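Local coordinates for protein transposable element Tc3 transposase (Caenorhabditis elegans, PDB 1TC3) that binds the terminal nucleotides of the Tc3 inverted repeat through this specific DNA-binding domain and, as a whole protein, makes double-strand breaks that excise the element for insertion elsewhere, at residues S4-K18 with K30-L42. Sequence-based numbering, arbitrary orientation.
Sequences SALSDTERAQLDVMK and KISRSRHCIRVYL. Unlike the reference sequence in segment 30-42: Val40 (reference Glu). With nucleotides of chain A; nucleotides of chain B.
The guanidinium of Arg33 has Leu6 CD2 over one face, while Glu10 OE2, Ser4 O and O3' of DA9 of chain B lie along its edge. Arg33 NE and NH2 both grip Glu10 OE2, each at 3.0 Å, in a side-on salt bridge. The carboxylate and guanidinium planes stand 80° apart: Arg33 NH2 meets the syn lone pair of Glu10 OE2, while Arg33 NE comes from above the carboxylate plane. Arg33 NH1 donates to Ser4 O at 2.6 Å and, weakly, to the sugar O3' of DA9. Arg33 thus joins the arm before helix 8-19 to that helix, and more weakly to the DNA backbone. Glu10 OE1 accepts from Ser7 N, which helps fix the carboxylate.

The Tyr41 ring carries Arg11 CG over one face in a CH-pi contact, 4.1 Å from the centroid. Asp15 OD1 lies at its edge and accepts from Tyr41 OH at 2.6 Å, though Arg11 O crowds the carboxylate in the model. With CG anti to the backbone N (chi1 166°), the ring reaches across to helix 8-19. Leu14 is a knob among Ile31, Ile38, Tyr41 and Leu42. Its CD2 branch touches Ile31 CD1 and Ile38 CG2, and Leu14 CD1 meets Tyr41 CD2 at 3.5 Å.

On helix 35-43, Arg35 donates to N7 of DG8 of chain A, as expected of a recognition helix. His36 ND1 probably donates to N7 of DG10 of chain B, though its ring sits too close to that base in the model. Ser34 caps this helix and binds a DG10 phosphate oxygen. The axes of segments 8-18 and 35-42 cross at -70° and come within 10.9 Å. Helix 24-31 completes the three-helix helix-turn-helix domain: its end brings Ile31 to Leu14, and its Met27 touches Met17.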
# COMPACT_ATOMS: atom_id res chain seq x y z
N SER C 4 3.17 0.33 11.78
CA SER C 4 2.22 1.41 11.66
C SER C 4 1.33 1.29 10.47
O SER C 4 1.67 0.69 9.44
CB SER C 4 2.89 2.75 11.58
OG SER C 4 4.19 2.62 11.06
N ALA C 5 0.16 1.89 10.63
CA ALA C 5 -0.79 1.91 9.56
C ALA C 5 -0.31 2.85 8.44
O ALA C 5 0.51 3.73 8.66
CB ALA C 5 -2.17 2.24 10.11
N LEU C 6 -0.82 2.67 7.23
CA LEU C 6 -0.37 3.48 6.10
C LEU C 6 -0.85 4.89 6.11
O LEU C 6 -2.05 5.14 6.13
CB LEU C 6 -0.72 2.89 4.70
CG LEU C 6 -0.24 1.46 4.50
CD1 LEU C 6 -1.11 0.79 3.45
CD2 LEU C 6 1.23 1.51 4.12
N SER C 7 0.12 5.77 5.97
CA SER C 7 -0.12 7.17 5.91
C SER C 7 -0.77 7.56 4.61
O SER C 7 -0.62 6.92 3.58
CB SER C 7 1.13 7.96 6.16
OG SER C 7 2.20 7.59 5.32
N ASP C 8 -1.48 8.64 4.65
CA ASP C 8 -2.15 9.11 3.47
C ASP C 8 -1.19 9.26 2.32
O ASP C 8 -1.58 9.00 1.19
CB ASP C 8 -3.07 10.33 3.71
CG ASP C 8 -2.51 11.40 4.60
OD1 ASP C 8 -1.20 11.31 4.80
OD2 ASP C 8 -3.23 12.28 5.05
N THR C 9 0.06 9.65 2.61
CA THR C 9 1.06 9.76 1.54
C THR C 9 1.42 8.38 0.92
O THR C 9 1.42 8.17 -0.30
CB THR C 9 2.37 10.38 2.04
OG1 THR C 9 2.83 9.71 3.21
CG2 THR C 9 2.15 11.87 2.26
N GLU C 10 1.78 7.45 1.81
CA GLU C 10 2.11 6.11 1.42
C GLU C 10 0.93 5.60 0.62
O GLU C 10 1.01 5.21 -0.54
CB GLU C 10 2.33 5.22 2.67
CG GLU C 10 3.62 5.58 3.44
CD GLU C 10 3.83 4.73 4.68
OE1 GLU C 10 2.70 4.26 5.15
OE2 GLU C 10 4.91 4.52 5.20
N ARG C 11 -0.23 5.65 1.19
CA ARG C 11 -1.29 5.15 0.37
C ARG C 11 -1.46 5.92 -0.92
O ARG C 11 -2.04 5.43 -1.86
CB ARG C 11 -2.62 5.02 1.07
CG ARG C 11 -2.58 4.21 2.36
CD ARG C 11 -3.86 4.36 3.18
NE ARG C 11 -3.90 5.60 3.96
CZ ARG C 11 -4.74 6.60 3.70
NH1 ARG C 11 -5.63 6.50 2.70
NH2 ARG C 11 -4.71 7.70 4.46
N ALA C 12 -0.97 7.12 -0.94
CA ALA C 12 -1.12 7.95 -2.12
C ALA C 12 -0.14 7.50 -3.19
O ALA C 12 -0.41 7.51 -4.38
CB ALA C 12 -0.85 9.41 -1.77
N GLN C 13 1.03 7.11 -2.74
CA GLN C 13 2.01 6.62 -3.64
C GLN C 13 1.47 5.32 -4.24
O GLN C 13 1.33 5.10 -5.46
CB GLN C 13 3.26 6.40 -2.79
CG GLN C 13 3.83 7.75 -2.36
CD GLN C 13 5.06 7.58 -1.53
OE1 GLN C 13 5.17 6.60 -0.78
NE2 GLN C 13 5.98 8.54 -1.64
N LEU C 14 1.11 4.43 -3.36
CA LEU C 14 0.55 3.19 -3.76
C LEU C 14 -0.51 3.37 -4.80
O LEU C 14 -0.72 2.51 -5.63
CB LEU C 14 -0.17 2.56 -2.58
CG LEU C 14 0.79 2.10 -1.51
CD1 LEU C 14 0.01 1.28 -0.52
CD2 LEU C 14 1.87 1.22 -2.14
N ASP C 15 -1.27 4.42 -4.72
CA ASP C 15 -2.34 4.49 -5.69
C ASP C 15 -1.82 4.81 -7.05
O ASP C 15 -2.36 4.36 -8.04
CB ASP C 15 -3.51 5.42 -5.33
CG ASP C 15 -3.96 5.33 -3.92
OD1 ASP C 15 -4.55 4.19 -3.64
OD2 ASP C 15 -3.75 6.23 -3.13
N VAL C 16 -0.79 5.63 -7.07
CA VAL C 16 -0.21 6.03 -8.32
C VAL C 16 0.56 4.88 -8.95
O VAL C 16 0.35 4.56 -10.10
CB VAL C 16 0.64 7.26 -8.13
CG1 VAL C 16 2.00 6.89 -7.56
CG2 VAL C 16 0.80 7.99 -9.45
N MET C 17 1.38 4.23 -8.13
CA MET C 17 2.16 3.08 -8.53
C MET C 17 1.30 1.98 -9.13
O MET C 17 1.64 1.31 -10.09
CB MET C 17 2.90 2.55 -7.32
CG MET C 17 4.23 3.23 -7.16
SD MET C 17 5.00 2.57 -5.69
CE MET C 17 6.70 2.91 -6.10
N LYS C 18 0.16 1.78 -8.55
CA LYS C 18 -0.71 0.77 -9.08
C LYS C 18 -1.15 1.21 -10.46
O LYS C 18 -1.28 0.44 -11.40
CB LYS C 18 -1.92 0.71 -8.19
CG LYS C 18 -3.07 0.08 -8.92
CD LYS C 18 -2.95 -1.43 -8.92
CE LYS C 18 -4.29 -2.13 -9.07
NZ LYS C 18 -5.41 -1.19 -9.30
N LYS C 30 10.07 0.28 -2.87
CA LYS C 30 9.97 1.71 -3.04
C LYS C 30 9.61 2.47 -1.77
O LYS C 30 10.24 3.46 -1.45
CB LYS C 30 9.13 2.07 -4.25
CG LYS C 30 9.94 2.52 -5.44
CD LYS C 30 11.04 1.52 -5.73
CE LYS C 30 11.97 1.92 -6.86
NZ LYS C 30 12.80 0.79 -7.31
N ILE C 31 8.61 2.01 -1.00
CA ILE C 31 8.26 2.75 0.21
C ILE C 31 8.53 1.99 1.48
O ILE C 31 8.02 2.28 2.56
CB ILE C 31 6.83 3.15 0.18
CG1 ILE C 31 6.06 1.86 0.34
CG2 ILE C 31 6.52 3.83 -1.15
CD1 ILE C 31 4.56 2.10 0.26
N SER C 32 9.38 1.03 1.36
CA SER C 32 9.72 0.27 2.53
C SER C 32 8.58 -0.25 3.35
O SER C 32 8.59 -0.16 4.56
CB SER C 32 10.74 1.01 3.35
OG SER C 32 11.69 1.54 2.45
N ARG C 33 7.61 -0.87 2.71
CA ARG C 33 6.48 -1.46 3.39
C ARG C 33 6.31 -2.90 2.93
O ARG C 33 6.61 -3.23 1.80
CB ARG C 33 5.21 -0.70 3.07
CG ARG C 33 5.06 0.58 3.86
CD ARG C 33 5.31 0.43 5.36
NE ARG C 33 4.99 1.67 6.05
CZ ARG C 33 4.23 1.78 7.14
NH1 ARG C 33 3.69 0.73 7.75
NH2 ARG C 33 4.01 3.00 7.65
N SER C 34 5.81 -3.74 3.80
CA SER C 34 5.55 -5.13 3.50
C SER C 34 4.56 -5.25 2.34
O SER C 34 3.73 -4.37 2.09
CB SER C 34 4.95 -5.79 4.75
OG SER C 34 3.58 -5.44 4.89
N ARG C 35 4.66 -6.37 1.64
CA ARG C 35 3.83 -6.65 0.50
C ARG C 35 2.41 -6.81 0.99
O ARG C 35 1.47 -6.37 0.34
CB ARG C 35 4.34 -7.91 -0.21
CG ARG C 35 5.46 -7.68 -1.25
CD ARG C 35 5.90 -8.93 -2.01
NE ARG C 35 6.31 -10.03 -1.15
CZ ARG C 35 5.73 -11.22 -1.19
NH1 ARG C 35 4.75 -11.47 -2.07
NH2 ARG C 35 6.15 -12.18 -0.36
N HIS C 36 2.36 -7.44 2.18
CA HIS C 36 1.15 -7.73 2.90
C HIS C 36 0.29 -6.49 3.03
O HIS C 36 -0.86 -6.46 2.60
CB HIS C 36 1.42 -8.35 4.28
CG HIS C 36 0.21 -8.98 4.90
ND1 HIS C 36 0.28 -9.62 6.13
CD2 HIS C 36 -1.08 -9.07 4.45
CE1 HIS C 36 -0.95 -10.11 6.36
NE2 HIS C 36 -1.78 -9.80 5.37
N CYS C 37 0.80 -5.43 3.63
CA CYS C 37 -0.11 -4.33 3.72
C CYS C 37 -0.48 -3.85 2.35
O CYS C 37 -1.66 -3.73 1.99
CB CYS C 37 0.31 -3.17 4.63
SG CYS C 37 2.05 -2.87 4.44
N ILE C 38 0.56 -3.59 1.59
CA ILE C 38 0.35 -3.11 0.24
C ILE C 38 -0.74 -3.88 -0.49
O ILE C 38 -1.66 -3.31 -1.08
CB ILE C 38 1.64 -3.17 -0.52
CG1 ILE C 38 2.72 -2.48 0.29
CG2 ILE C 38 1.47 -2.43 -1.82
CD1 ILE C 38 3.89 -2.09 -0.57
N ARG C 39 -0.64 -5.20 -0.42
CA ARG C 39 -1.62 -6.04 -1.09
C ARG C 39 -3.03 -5.71 -0.64
O ARG C 39 -3.82 -5.10 -1.38
CB ARG C 39 -1.31 -7.50 -0.88
CG ARG C 39 -1.73 -8.39 -2.04
CD ARG C 39 -1.52 -9.86 -1.71
NE ARG C 39 -0.15 -10.35 -1.90
CZ ARG C 39 0.76 -10.40 -0.95
NH1 ARG C 39 0.48 -9.97 0.27
NH2 ARG C 39 1.97 -10.84 -1.23
N VAL C 40 -3.30 -6.10 0.60
CA VAL C 40 -4.58 -5.89 1.23
C VAL C 40 -5.20 -4.54 0.89
O VAL C 40 -6.34 -4.49 0.44
CB VAL C 40 -4.50 -6.06 2.75
CG1 VAL C 40 -5.89 -6.21 3.32
CG2 VAL C 40 -3.70 -7.29 3.13
N TYR C 41 -4.44 -3.48 1.07
CA TYR C 41 -4.90 -2.13 0.78
C TYR C 41 -5.33 -1.93 -0.66
O TYR C 41 -6.37 -1.34 -0.91
CB TYR C 41 -3.81 -1.09 1.06
CG TYR C 41 -4.15 0.26 0.46
CD1 TYR C 41 -5.19 1.02 0.98
CD2 TYR C 41 -3.46 0.77 -0.64
CE1 TYR C 41 -5.50 2.28 0.47
CE2 TYR C 41 -3.77 2.01 -1.19
CZ TYR C 41 -4.80 2.77 -0.62
OH TYR C 41 -5.10 3.98 -1.14
N LEU C 42 -4.51 -2.36 -1.60
CA LEU C 42 -4.86 -2.15 -2.99
C LEU C 42 -6.05 -2.99 -3.39
O LEU C 42 -6.76 -2.70 -4.36
CB LEU C 42 -3.67 -2.35 -3.97
CG LEU C 42 -2.50 -1.40 -3.74
CD1 LEU C 42 -1.26 -1.93 -4.44
CD2 LEU C 42 -2.80 -0.06 -4.38
P DG A 8 0.50 -11.99 -5.12
OP1 DG A 8 -0.71 -11.20 -5.39
OP2 DG A 8 1.58 -11.48 -4.23
O5' DG A 8 -0.00 -13.39 -4.64
C5' DG A 8 0.40 -13.97 -3.49
C4' DG A 8 0.00 -15.43 -3.57
O4' DG A 8 1.15 -16.22 -3.83
C3' DG A 8 -0.58 -16.00 -2.30
O3' DG A 8 -1.78 -16.55 -2.64
C2' DG A 8 0.41 -17.04 -1.77
C1' DG A 8 1.62 -16.68 -2.59
N9 DG A 8 2.55 -15.70 -2.03
C8 DG A 8 3.09 -14.48 -2.34
N7 DG A 8 4.03 -14.08 -1.52
C5 DG A 8 4.21 -15.15 -0.66
C6 DG A 8 5.13 -15.33 0.39
O6 DG A 8 5.96 -14.54 0.84
N1 DG A 8 5.02 -16.58 0.96
C2 DG A 8 4.10 -17.49 0.59
N2 DG A 8 4.11 -18.58 1.31
N3 DG A 8 3.20 -17.33 -0.38
C4 DG A 8 3.34 -16.17 -0.99
P DG B 10 4.86 -2.98 7.86
OP1 DG B 10 6.05 -2.13 8.07
OP2 DG B 10 4.35 -3.23 6.50
O5' DG B 10 5.06 -4.34 8.70
C5' DG B 10 5.96 -4.43 9.77
C4' DG B 10 6.36 -5.88 10.04
O4' DG B 10 5.23 -6.75 9.96
C3' DG B 10 7.38 -6.45 9.06
O3' DG B 10 8.62 -6.67 9.70
C2' DG B 10 6.77 -7.76 8.53
C1' DG B 10 5.64 -8.04 9.49
N9 DG B 10 4.43 -8.62 8.92
C8 DG B 10 3.56 -8.08 7.99
N7 DG B 10 2.46 -8.77 7.82
C5 DG B 10 2.56 -9.74 8.80
C6 DG B 10 1.66 -10.76 9.09
O6 DG B 10 0.58 -10.95 8.54
N1 DG B 10 2.10 -11.56 10.13
C2 DG B 10 3.30 -11.39 10.79
N2 DG B 10 3.53 -12.28 11.75
N3 DG B 10 4.17 -10.42 10.53
C4 DG B 10 3.74 -9.65 9.51
P DA B 9 -2.07 -3.59 7.95
OP1 DA B 9 -2.45 -2.18 7.74
OP2 DA B 9 -2.45 -4.61 6.94
O5' DA B 9 -0.49 -3.58 8.18
C5' DA B 9 -0.05 -2.68 9.11
C4' DA B 9 1.39 -2.95 9.46
O4' DA B 9 1.52 -4.11 10.31
C3' DA B 9 2.31 -3.14 8.28
O3' DA B 9 3.57 -2.45 8.55
C2' DA B 9 2.35 -4.67 8.17
C1' DA B 9 1.90 -5.21 9.53
N9 DA B 9 0.78 -6.16 9.48
C8 DA B 9 -0.24 -6.31 8.57
N7 DA B 9 -1.07 -7.28 8.85
C5 DA B 9 -0.54 -7.87 9.98
C6 DA B 9 -0.97 -8.94 10.76
N6 DA B 9 -2.04 -9.68 10.45
N1 DA B 9 -0.24 -9.24 11.86
C2 DA B 9 0.82 -8.48 12.17
N3 DA B 9 1.30 -7.43 11.50
C4 DA B 9 0.58 -7.17 10.40